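Local coordinates for protein fatty acid synthase 1, isoform A (Drosophila melanogaster, PDB 6FN6) that probably carries out de novo synthesis of long-chain saturated fatty acids from acetyl-CoA and malonyl-CoA, here represented by its dehydratase, enoylreductase and ketoreductase region, at residues 382-387 with 410-415. Numbering follows the deposited sequence.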
loop_
_atom_site.group_PDB
_atom_site.type_symbol
_atom_site.label_atom_id
_atom_site.label_comp_id
_atom_site.label_asym_id
_atom_site.label_seq_id
_atom_site.Cartn_x
_atom_site.Cartn_y
_atom_site.Cartn_z
ATOM N N VAL A 382 -78.531 -3.408 25.549
ATOM C CA VAL A 382 -79.509 -2.344 25.363
ATOM C C VAL A 382 -80.913 -2.904 25.566
ATOM O O VAL A 382 -81.785 -2.233 26.116
ATOM C CB VAL A 382 -79.361 -1.696 23.973
ATOM C CG1 VAL A 382 -80.435 -0.632 23.749
ATOM C CG2 VAL A 382 -77.974 -1.095 23.816
ATOM N N LEU A 383 -81.127 -4.134 25.112
ATOM C CA LEU A 383 -82.419 -4.793 25.260
ATOM C C LEU A 383 -82.547 -5.425 26.645
ATOM O O LEU A 383 -83.626 -5.862 27.042
ATOM C CB LEU A 383 -82.605 -5.852 24.175
ATOM C CG LEU A 383 -82.409 -5.367 22.736
ATOM C CD1 LEU A 383 -82.532 -6.527 21.762
ATOM C CD2 LEU A 383 -83.406 -4.262 22.383
ATOM N N SER A 384 -81.433 -5.481 27.369
ATOM C CA SER A 384 -81.407 -6.029 28.722
ATOM C C SER A 384 -81.907 -5.008 29.740
ATOM O O SER A 384 -82.544 -5.368 30.730
ATOM C CB SER A 384 -79.994 -6.478 29.086
ATOM O OG SER A 384 -79.526 -7.459 28.179
ATOM N N ARG A 385 -81.598 -3.738 29.492
ATOM C CA ARG A 385 -81.977 -2.650 30.387
ATOM C C ARG A 385 -83.457 -2.724 30.767
ATOM O O ARG A 385 -84.279 -3.195 29.978
ATOM C CB ARG A 385 -81.690 -1.300 29.726
ATOM C CG ARG A 385 -80.216 -0.994 29.507
ATOM C CD ARG A 385 -79.638 -0.137 30.624
ATOM N NE ARG A 385 -79.479 -0.881 31.870
ATOM C CZ ARG A 385 -79.068 -0.345 33.015
ATOM N NH1 ARG A 385 -78.775 0.948 33.081
ATOM N NH2 ARG A 385 -78.951 -1.102 34.098
ATOM N N PRO A 386 -83.802 -2.264 31.984
ATOM C CA PRO A 386 -85.197 -2.315 32.436
ATOM C C PRO A 386 -86.082 -1.312 31.701
ATOM O O PRO A 386 -87.243 -1.605 31.417
ATOM C CB PRO A 386 -85.094 -1.974 33.924
ATOM C CG PRO A 386 -83.880 -1.126 34.029
ATOM C CD PRO A 386 -82.920 -1.647 32.993
ATOM N N ASP A 387 -85.530 -0.140 31.405
ATOM C CA ASP A 387 -86.261 0.895 30.684
ATOM C C ASP A 387 -85.878 0.888 29.207
ATOM O O ASP A 387 -84.745 0.566 28.847
ATOM C CB ASP A 387 -85.997 2.274 31.298
ATOM C CG ASP A 387 -84.518 2.623 31.350
ATOM O OD1 ASP A 387 -83.810 2.418 30.339
ATOM O OD2 ASP A 387 -84.061 3.106 32.407
ATOM N N LEU A 410 -77.529 -14.044 25.309
ATOM C CA LEU A 410 -78.441 -14.918 24.578
ATOM C C LEU A 410 -79.737 -15.224 25.336
ATOM O O LEU A 410 -80.823 -15.093 24.772
ATOM C CB LEU A 410 -77.739 -16.228 24.216
ATOM C CG LEU A 410 -78.523 -17.197 23.325
ATOM C CD1 LEU A 410 -79.042 -16.520 22.061
ATOM C CD2 LEU A 410 -77.659 -18.390 22.963
ATOM N N PRO A 411 -79.634 -15.634 26.612
ATOM C CA PRO A 411 -80.888 -15.951 27.307
ATOM C C PRO A 411 -81.867 -14.782 27.329
ATOM O O PRO A 411 -83.045 -14.972 27.038
ATOM C CB PRO A 411 -80.428 -16.318 28.725
ATOM C CG PRO A 411 -79.045 -15.793 28.844
ATOM C CD PRO A 411 -78.465 -15.869 27.475
ATOM N N THR A 412 -81.383 -13.589 27.663
ATOM C CA THR A 412 -82.241 -12.412 27.733
ATOM C C THR A 412 -82.774 -12.031 26.356
ATOM O O THR A 412 -83.961 -11.744 26.200
ATOM C CB THR A 412 -81.501 -11.200 28.331
ATOM O OG1 THR A 412 -80.340 -10.904 27.543
ATOM C CG2 THR A 412 -81.086 -11.483 29.765
ATOM N N TYR A 413 -81.894 -12.027 25.360
ATOM C CA TYR A 413 -82.283 -11.631 24.014
ATOM C C TYR A 413 -83.432 -12.497 23.500
ATOM O O TYR A 413 -84.288 -12.030 22.745
ATOM C CB TYR A 413 -81.095 -11.723 23.055
ATOM C CG TYR A 413 -81.481 -11.477 21.616
ATOM C CD1 TYR A 413 -81.938 -10.231 21.207
ATOM C CD2 TYR A 413 -81.406 -12.490 20.672
ATOM C CE1 TYR A 413 -82.301 -9.999 19.894
ATOM C CE2 TYR A 413 -81.769 -12.268 19.356
ATOM C CZ TYR A 413 -82.216 -11.020 18.974
ATOM O OH TYR A 413 -82.577 -10.793 17.667
ATOM N N THR A 414 -83.439 -13.761 23.908
ATOM C CA THR A 414 -84.446 -14.711 23.449
ATOM C C THR A 414 -85.806 -14.488 24.114
ATOM O O THR A 414 -86.831 -14.437 23.435
ATOM C CB THR A 414 -83.997 -16.162 23.706
ATOM O OG1 THR A 414 -82.736 -16.392 23.067
ATOM C CG2 THR A 414 -85.019 -17.153 23.161
ATOM N N LYS A 415 -85.817 -14.362 25.437
ATOM C CA LYS A 415 -87.073 -14.335 26.178
ATOM C C LYS A 415 -87.793 -12.994 26.063
ATOM O O LYS A 415 -89.022 -12.943 26.132
ATOM C CB LYS A 415 -86.839 -14.665 27.658
ATOM C CG LYS A 415 -85.888 -13.725 28.387
ATOM C CD LYS A 415 -85.655 -14.193 29.820
ATOM C CE LYS A 415 -84.657 -13.310 30.563
ATOM N NZ LYS A 415 -85.050 -11.872 30.562
#
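Leu383 and Tyr413 form the apolar half of this small contact, their side chains running alongside each other in one direction. Leu383 brings its methyl CD1 to the edge of the Tyr413 ring, close to the ring plane, with CD1 of the leucine 3.8 Å from CD1 of the tyrosine and 3.9 Å from its CE1. In Tyr413, CG stands anti to the backbone N (chi1 173°), which swings the ring alongside the leucine. A branched aliphatic chain fits a buried position against an aromatic edge, while tyrosine can fill the interior and still send its hydroxyl to Glu431.

The other half is polar. Ser384 OG and Thr412 OG1 lie 3.6 Å apart and are not hydrogen-bonded to each other. With chi1 at 58°, Thr412 OG1 turns back over its own main chain and bonds to Thr409 O. Glu408 bonds Ser384 OG through one carboxylate oxygen and the backbone N of Leu383 through the other. Short hydroxyl side chains suit these partly exposed positions, being able to reach such nearby oxygens.

The order and directions of the strands match a methyltransferase-like fold, consistent with the pseudo-methyltransferase domain of animal fatty acid synthases. Within it, the loop after strand 374-380 meets the first turn of helix 410-423, which follows strand 402-409; Leu383 also packs on Leu391 of helix 389-395, and Tyr413 on Val439 and Val441 of strand 438-445.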